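Local atomic coordinates of probable fatty acyl-CoA transferase Rv3272 (Mycobacterium tuberculosis, PDB entry 5YX6), a protein that binds fatty acyl-CoAs of varying chain length, palmitoyl-CoA most tightly, and probably acts in fatty acid metabolism as a family III CoA transferase. Residues V15-Q20 against A36-V41; K74-D79 against E385-F390. All blocks are in the same frame, centred on the assembly; numbering follows the deposited sequence.

Contact 1: residues V15-Q20 against A36-V41; sequences VLDFTQ and AEVIKV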
ATOM      1  N   VAL A  15      -1.265  23.248  -4.153  1.00 27.77           N
ATOM      2  CA  VAL A  15      -2.248  22.285  -3.684  1.00 27.16           C
ATOM      3  C   VAL A  15      -2.945  22.810  -2.438  1.00 26.31           C
ATOM      4  O   VAL A  15      -2.294  23.261  -1.504  1.00 30.24           O
ATOM      5  CB  VAL A  15      -1.593  20.922  -3.374  1.00 27.36           C
ATOM      6  CG1 VAL A  15      -2.632  19.919  -2.895  1.00 23.00           C
ATOM      7  CG2 VAL A  15      -0.833  20.396  -4.600  1.00 24.00           C
ATOM      8  N   LEU A  16      -4.270  22.756  -2.439  1.00 27.77           N
ATOM      9  CA  LEU A  16      -5.075  23.098  -1.269  1.00 30.67           C
ATOM     10  C   LEU A  16      -5.483  21.833  -0.530  1.00 30.63           C
ATOM     11  O   LEU A  16      -6.316  21.076  -1.027  1.00 31.79           O
ATOM     12  CB  LEU A  16      -6.319  23.876  -1.685  1.00 29.82           C
ATOM     13  CG  LEU A  16      -6.231  25.382  -1.514  1.00 39.11           C
ATOM     14  CD1 LEU A  16      -5.050  25.901  -2.310  1.00 33.44           C
ATOM     15  CD2 LEU A  16      -7.543  26.047  -1.941  1.00 39.18           C
ATOM     16  N   ASP A  17      -4.913  21.610   0.651  1.00 28.64           N
ATOM     17  CA  ASP A  17      -5.070  20.325   1.347  1.00 31.33           C
ATOM     18  C   ASP A  17      -6.046  20.433   2.522  1.00 30.70           C
ATOM     19  O   ASP A  17      -5.671  20.912   3.589  1.00 28.21           O
ATOM     20  CB  ASP A  17      -3.697  19.830   1.840  1.00 30.69           C
ATOM     21  CG  ASP A  17      -3.742  18.425   2.463  1.00 42.56           C
ATOM     22  OD1 ASP A  17      -4.846  17.846   2.547  1.00 42.42           O
ATOM     23  OD2 ASP A  17      -2.668  17.899   2.879  1.00 39.39           O
ATOM     24  N   PHE A  18      -7.279  19.962   2.330  1.00 27.96           N
ATOM     25  CA  PHE A  18      -8.301  19.987   3.390  1.00 36.16           C
ATOM     26  C   PHE A  18      -8.290  18.736   4.289  1.00 37.14           C
ATOM     27  O   PHE A  18      -9.106  18.632   5.208  1.00 37.16           O
ATOM     28  CB  PHE A  18      -9.717  20.141   2.790  1.00 31.08           C
ATOM     29  CG  PHE A  18     -10.010  21.504   2.176  1.00 30.66           C
ATOM     30  CD1 PHE A  18      -9.609  21.805   0.879  1.00 28.05           C
ATOM     31  CD2 PHE A  18     -10.735  22.456   2.881  1.00 33.27           C
ATOM     32  CE1 PHE A  18      -9.896  23.044   0.308  1.00 33.43           C
ATOM     33  CE2 PHE A  18     -11.025  23.691   2.320  1.00 34.54           C
ATOM     34  CZ  PHE A  18     -10.606  23.988   1.028  1.00 31.55           C
ATOM     35  N   THR A  19      -7.374  17.800   4.040  1.00 32.89           N
ATOM     36  CA  THR A  19      -7.408  16.480   4.694  1.00 35.04           C
ATOM     37  C   THR A  19      -6.931  16.480   6.148  1.00 34.87           C
ATOM     38  O   THR A  19      -6.215  17.381   6.577  1.00 40.20           O
ATOM     39  CB  THR A  19      -6.529  15.445   3.946  1.00 36.96           C
ATOM     40  OG1 THR A  19      -5.146  15.772   4.127  1.00 35.20           O
ATOM     41  CG2 THR A  19      -6.856  15.397   2.459  1.00 35.78           C
ATOM     42  N   GLN A  20      -7.338  15.464   6.905  1.00 38.76           N
ATOM     43  CA  GLN A  20      -6.855  15.287   8.278  1.00 45.39           C
ATOM     44  C   GLN A  20      -6.392  13.859   8.540  1.00 41.68           C
ATOM     45  O   GLN A  20      -6.614  12.969   7.721  1.00 41.55           O
ATOM     46  CB  GLN A  20      -7.917  15.664   9.310  1.00 43.59           C
ATOM     47  CG  GLN A  20      -8.413  17.090   9.214  1.00 49.88           C
ATOM     48  CD  GLN A  20      -9.653  17.309  10.049  1.00 61.24           C
ATOM     49  OE1 GLN A  20      -9.622  17.148  11.274  1.00 62.31           O
ATOM     50  NE2 GLN A  20     -10.754  17.670   9.398  1.00 58.08           N
ATOM     51  N   ALA A  36       5.738  20.408  -4.788  1.00 29.73           N
ATOM     52  CA  ALA A  36       4.518  21.216  -4.824  1.00 27.74           C
ATOM     53  C   ALA A  36       4.420  22.127  -3.605  1.00 28.63           C
ATOM     54  O   ALA A  36       4.944  21.814  -2.538  1.00 27.89           O
ATOM     55  CB  ALA A  36       3.291  20.323  -4.902  1.00 22.11           C
ATOM     56  N   GLU A  37       3.773  23.273  -3.776  1.00 30.28           N
ATOM     57  CA  GLU A  37       3.395  24.102  -2.644  1.00 28.65           C
ATOM     58  C   GLU A  37       2.060  23.601  -2.123  1.00 28.36           C
ATOM     59  O   GLU A  37       1.038  23.769  -2.777  1.00 30.70           O
ATOM     60  CB  GLU A  37       3.300  25.575  -3.041  1.00 30.96           C
ATOM     61  CG  GLU A  37       2.732  26.482  -1.948  1.00 37.82           C
ATOM     62  CD  GLU A  37       2.644  27.952  -2.367  1.00 42.63           C
ATOM     63  OE1 GLU A  37       2.029  28.244  -3.417  1.00 42.67           O
ATOM     64  OE2 GLU A  37       3.180  28.819  -1.642  1.00 44.49           O
ATOM     65  N   VAL A  38       2.067  22.993  -0.943  1.00 30.50           N
ATOM     66  CA  VAL A  38       0.861  22.394  -0.391  1.00 27.85           C
ATOM     67  C   VAL A  38       0.362  23.170   0.818  1.00 26.45           C
ATOM     68  O   VAL A  38       1.055  23.308   1.816  1.00 28.85           O
ATOM     69  CB  VAL A  38       1.097  20.925   0.006  1.00 28.70           C
ATOM     70  CG1 VAL A  38      -0.126  20.359   0.712  1.00 24.12           C
ATOM     71  CG2 VAL A  38       1.466  20.097  -1.224  1.00 25.53           C
ATOM     72  N   ILE A  39      -0.853  23.684   0.715  1.00 28.51           N
ATOM     73  CA  ILE A  39      -1.411  24.541   1.750  1.00 27.70           C
ATOM     74  C   ILE A  39      -2.471  23.788   2.532  1.00 27.20           C
ATOM     75  O   ILE A  39      -3.522  23.449   1.981  1.00 26.18           O
ATOM     76  CB  ILE A  39      -2.039  25.819   1.153  1.00 26.46           C
ATOM     77  CG1 ILE A  39      -1.017  26.584   0.320  1.00 23.94           C
ATOM     78  CG2 ILE A  39      -2.623  26.698   2.255  1.00 24.00           C
ATOM     79  CD1 ILE A  39      -1.609  27.787  -0.371  1.00 27.90           C
ATOM     80  N   LYS A  40      -2.174  23.502   3.800  1.00 25.96           N
ATOM     81  CA  LYS A  40      -3.139  22.885   4.703  1.00 30.07           C
ATOM     82  C   LYS A  40      -4.238  23.881   5.041  1.00 28.07           C
ATOM     83  O   LYS A  40      -3.964  25.051   5.267  1.00 26.56           O
ATOM     84  CB  LYS A  40      -2.475  22.412   5.999  1.00 27.53           C
ATOM     85  CG  LYS A  40      -1.696  21.134   5.913  1.00 34.21           C
ATOM     86  CD  LYS A  40      -1.262  20.693   7.305  1.00 36.17           C
ATOM     87  CE  LYS A  40      -2.385  19.987   8.068  1.00 40.58           C
ATOM     88  NZ  LYS A  40      -2.796  18.696   7.432  1.00 41.49           N
ATOM     89  N   VAL A  41      -5.476  23.407   5.062  1.00 27.14           N
ATOM     90  CA  VAL A  41      -6.594  24.189   5.553  1.00 29.77           C
ATOM     91  C   VAL A  41      -7.083  23.562   6.861  1.00 34.08           C
ATOM     92  O   VAL A  41      -7.625  22.461   6.856  1.00 36.66           O
ATOM     93  CB  VAL A  41      -7.737  24.248   4.522  1.00 31.13           C
ATOM     94  CG1 VAL A  41      -8.948  24.993   5.090  1.00 27.41           C
ATOM     95  CG2 VAL A  41      -7.245  24.895   3.209  1.00 31.96           C
TER
HETATM   96  O   HOH W   1     -10.234  21.111   6.326  1.00 37.60           O
HETATM   97  O   HOH W   2      -6.571  19.905   8.600  1.00 41.87           O

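Contact 2: residues K74-D79 against E385-F390; sequences KSVTVD and EHNAVF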
ATOM      1  N   LYS A  74       2.382  24.494   4.198  1.00 31.55           N
ATOM      2  CA  LYS A  74       1.930  25.759   4.745  1.00 31.04           C
ATOM      3  C   LYS A  74       0.564  25.590   5.382  1.00 30.34           C
ATOM      4  O   LYS A  74      -0.118  24.596   5.140  1.00 31.12           O
ATOM      5  CB  LYS A  74       1.935  26.832   3.657  1.00 31.25           C
ATOM      6  CG  LYS A  74       3.305  26.910   3.033  1.00 30.18           C
ATOM      7  CD  LYS A  74       3.514  28.091   2.130  1.00 34.81           C
ATOM      8  CE  LYS A  74       4.964  28.109   1.657  1.00 37.09           C
ATOM      9  NZ  LYS A  74       5.245  29.198   0.679  1.00 53.82           N
ATOM     10  N   SER A  75       0.169  26.553   6.207  1.00 29.49           N
ATOM     11  CA  SER A  75      -1.083  26.442   6.936  1.00 28.75           C
ATOM     12  C   SER A  75      -1.907  27.721   6.941  1.00 31.93           C
ATOM     13  O   SER A  75      -1.385  28.823   7.149  1.00 31.11           O
ATOM     14  CB  SER A  75      -0.811  26.004   8.386  1.00 28.23           C
ATOM     15  OG  SER A  75      -2.012  25.911   9.141  1.00 26.77           O
ATOM     16  N   VAL A  76      -3.201  27.560   6.689  1.00 26.60           N
ATOM     17  CA  VAL A  76      -4.150  28.628   6.911  1.00 30.14           C
ATOM     18  C   VAL A  76      -5.167  28.084   7.899  1.00 35.97           C
ATOM     19  O   VAL A  76      -5.504  26.897   7.883  1.00 35.06           O
ATOM     20  CB  VAL A  76      -4.833  29.149   5.607  1.00 30.41           C
ATOM     21  CG1 VAL A  76      -3.781  29.636   4.614  1.00 27.58           C
ATOM     22  CG2 VAL A  76      -5.736  28.093   4.981  1.00 30.69           C
ATOM     23  N   THR A  77      -5.618  28.956   8.788  1.00 37.35           N
ATOM     24  CA  THR A  77      -6.624  28.602   9.762  1.00 33.51           C
ATOM     25  C   THR A  77      -7.907  29.322   9.404  1.00 36.99           C
ATOM     26  O   THR A  77      -7.934  30.541   9.183  1.00 38.33           O
ATOM     27  CB  THR A  77      -6.143  28.951  11.182  1.00 33.24           C
ATOM     28  OG1 THR A  77      -5.868  27.736  11.893  1.00 44.93           O
ATOM     29  CG2 THR A  77      -7.175  29.771  11.948  1.00 46.12           C
ATOM     30  N   VAL A  78      -8.976  28.547   9.312  1.00 35.82           N
ATOM     31  CA  VAL A  78     -10.240  29.093   8.868  1.00 42.98           C
ATOM     32  C   VAL A  78     -11.419  28.299   9.436  1.00 44.16           C
ATOM     33  O   VAL A  78     -11.319  27.088   9.629  1.00 40.98           O
ATOM     34  CB  VAL A  78     -10.258  29.097   7.321  1.00 40.93           C
ATOM     35  CG1 VAL A  78     -11.355  28.209   6.765  1.00 41.43           C
ATOM     36  CG2 VAL A  78     -10.327  30.512   6.775  1.00 44.50           C
ATOM     37  N   ASP A  79     -12.530  28.985   9.695  1.00 44.36           N
ATOM     38  CA  ASP A  79     -13.779  28.335  10.102  1.00 49.25           C
ATOM     39  C   ASP A  79     -14.702  28.223   8.899  1.00 48.03           C
ATOM     40  O   ASP A  79     -15.326  29.206   8.503  1.00 49.15           O
ATOM     41  CB  ASP A  79     -14.473  29.108  11.225  1.00 52.90           C
ATOM     42  CG  ASP A  79     -15.817  28.485  11.632  1.00 62.99           C
ATOM     43  OD1 ASP A  79     -16.142  27.363  11.177  1.00 62.54           O
ATOM     44  OD2 ASP A  79     -16.559  29.122  12.412  1.00 65.47           O
ATOM     45  N   GLU A 385      -0.122  29.624  10.286  1.00 33.05           N
ATOM     46  CA  GLU A 385       1.102  30.394  10.089  1.00 30.73           C
ATOM     47  C   GLU A 385       1.054  31.336   8.885  1.00 32.01           C
ATOM     48  O   GLU A 385       1.677  32.395   8.899  1.00 35.40           O
ATOM     49  CB  GLU A 385       2.296  29.440   9.958  1.00 32.99           C
ATOM     50  CG  GLU A 385       3.659  30.125   9.784  1.00 31.24           C
ATOM     51  CD  GLU A 385       4.831  29.153   9.887  1.00 34.46           C
ATOM     52  OE1 GLU A 385       4.610  27.999  10.305  1.00 35.03           O
ATOM     53  OE2 GLU A 385       5.971  29.531   9.530  1.00 35.86           O
ATOM     54  N   HIS A 386       0.294  30.979   7.860  1.00 30.28           N
ATOM     55  CA  HIS A 386       0.305  31.767   6.633  1.00 32.79           C
ATOM     56  C   HIS A 386      -1.013  32.473   6.340  1.00 31.77           C
ATOM     57  O   HIS A 386      -1.304  32.801   5.191  1.00 31.44           O
ATOM     58  CB  HIS A 386       0.695  30.865   5.464  1.00 34.86           C
ATOM     59  CG  HIS A 386       1.996  30.158   5.673  1.00 33.57           C
ATOM     60  ND1 HIS A 386       2.078  28.909   6.246  1.00 33.25           N
ATOM     61  CD2 HIS A 386       3.272  30.546   5.436  1.00 29.78           C
ATOM     62  CE1 HIS A 386       3.346  28.547   6.330  1.00 33.47           C
ATOM     63  NE2 HIS A 386       4.090  29.525   5.846  1.00 29.60           N
ATOM     64  N   ASN A 387      -1.808  32.691   7.381  1.00 37.50           N
ATOM     65  CA  ASN A 387      -3.045  33.454   7.254  1.00 33.98           C
ATOM     66  C   ASN A 387      -2.846  34.808   6.572  1.00 35.58           C
ATOM     67  O   ASN A 387      -3.556  35.138   5.630  1.00 35.73           O
ATOM     68  CB  ASN A 387      -3.688  33.647   8.626  1.00 34.24           C
ATOM     69  CG  ASN A 387      -4.481  32.431   9.072  1.00 36.50           C
ATOM     70  OD1 ASN A 387      -4.525  31.420   8.372  1.00 35.10           O
ATOM     71  ND2 ASN A 387      -5.132  32.533  10.227  1.00 31.15           N
ATOM     72  N   ALA A 388      -1.873  35.592   7.020  1.00 33.85           N
ATOM     73  CA  ALA A 388      -1.666  36.908   6.416  1.00 34.99           C
ATOM     74  C   ALA A 388      -1.192  36.753   4.976  1.00 38.37           C
ATOM     75  O   ALA A 388      -1.462  37.606   4.132  1.00 39.62           O
ATOM     76  CB  ALA A 388      -0.681  37.735   7.220  1.00 36.02           C
ATOM     77  N   VAL A 389      -0.498  35.665   4.692  1.00 37.12           N
ATOM     78  CA  VAL A 389      -0.020  35.380   3.361  1.00 33.12           C
ATOM     79  C   VAL A 389      -1.095  34.936   2.372  1.00 36.83           C
ATOM     80  O   VAL A 389      -1.090  35.363   1.259  1.00 38.00           O
ATOM     81  CB  VAL A 389       1.057  34.293   3.387  1.00 36.90           C
ATOM     82  CG1 VAL A 389       1.594  34.053   2.009  1.00 34.27           C
ATOM     83  CG2 VAL A 389       2.176  34.656   4.328  1.00 31.26           C
ATOM     84  N   PHE A 390      -1.997  34.054   2.766  1.00 35.56           N
ATOM     85  CA  PHE A 390      -3.015  33.568   1.850  1.00 37.03           C
ATOM     86  C   PHE A 390      -4.486  33.949   2.053  1.00 38.65           C
ATOM     87  O   PHE A 390      -5.266  33.695   1.192  1.00 38.89           O
ATOM     88  CB  PHE A 390      -2.913  32.051   1.710  1.00 33.19           C
ATOM     89  CG  PHE A 390      -1.605  31.571   1.216  1.00 33.76           C
ATOM     90  CD1 PHE A 390      -1.179  31.880  -0.032  1.00 34.66           C
ATOM     91  CD2 PHE A 390      -0.815  30.798   2.001  1.00 31.79           C
ATOM     92  CE1 PHE A 390       0.026  31.432  -0.498  1.00 36.06           C
ATOM     93  CE2 PHE A 390       0.386  30.345   1.564  1.00 31.57           C
ATOM     94  CZ  PHE A 390       0.809  30.657   0.307  1.00 38.57           C
TER

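Contact 1: residues V15-Q20 against A36-V41
Val15 and Val38 lie side by side on one face of a parallel sheet, CB of Val15 3.8 Å from CG2 of Val38. Their strands, 14-17 and 37-42, are the two arms of a beta-alpha-beta unit of the Rossmann-fold domain, and the connecting helix 23-33 packs Leu31 and Val32 onto Val38 from that side. The other branch of Val38, CG1, sits anti to its backbone N (chi1 174°) and reaches CB of Asp17. On the opposite face Leu16 and Ile39 barely meet, while at the strand ends Val41 covers the Phe18 ring: its CG2 stands 4.1 Å from the ring centroid, almost on the ring normal, a CH-pi contact. Met89 of helix 83-94 touches both residues.

Four backbone bonds hold the strands in parallel register, alternating in direction: Val15 N gives to Glu37 O, Ile39 N to Val15 O, Asp17 N to Ile39 O and Val41 N to Asp17 O. The last is the least straight, at 161°. Just beyond, a water bridges Phe18 O and Val41 O.

At the polar edge Lys40 curls back and is held by Asn70 and Glu47, while Asp17 OD2 forms a salt bridge with Lys73. The other carboxylate oxygen closes an Asx turn: Asp17 OD1 accepts Thr19 N at 2.9 Å from above the carboxylate plane, and on its syn lone pair it meets Thr19 OG1 at 2.6 Å.

Contact 2: residues K74-D79 against E385-F390
Lys74 lays its CB over one face of the His386 imidazole, 3.7 Å from the ring centroid, in a CH-pi contact, and this is the close-packed end of the contact. The ring is fixed by more than packing: Ser75 N donates to His386 ND1 (3.0 Å, 169°), about 21° out of the ring plane, so ND1 acts as acceptor. In return His386 N gives to Ser75 O at 2.8 Å, and one residue of the strand is gripped through both its N-H and its C=O. Beside it, Val76 CG1 rests on CB of Phe390 at 3.9 Å, and the extended Lys74 chain passes the Phe390 ring at its edge before its NZ reaches Glu37.

Asn387 anchors the far end firmly, its OD1 taking Thr77 N at 2.7 Å in the carbonyl plane, on a lone pair. The looser side begins at its ND2, which lies 3.8 Å from Thr77 CG2, a packing contact. Glu385 is solvent-exposed, its CG lying over the second face of the His386 ring.

With His386 at the N-cap of helix 387-390, this is a C-terminal helical turn docked on strand 74-77, the outermost strand at that end of the parallel sheet within the chain.

Contact 1 and contact 2 have centres about 11 Å apart and are joined through strand 37-42, which lies between 14-17 and 74-77 in the six-stranded parallel sheet of the Rossmann-fold domain. Lys74 is paired with strand 37-42 through its backbone, its N with Val38 O and its O with Lys40 N. Phe390 also reaches across, its ring packing against Ile39 CD1 and Glu37 OE2. Along the chain, contact 1 closes first, within the N-terminal beta-alpha-beta unit; contact 2 then spans some 300 residues, bringing the C-terminal turn back to the sheet edge formed by strand 74-77. The first and last parts of the chain thus meet in one domain.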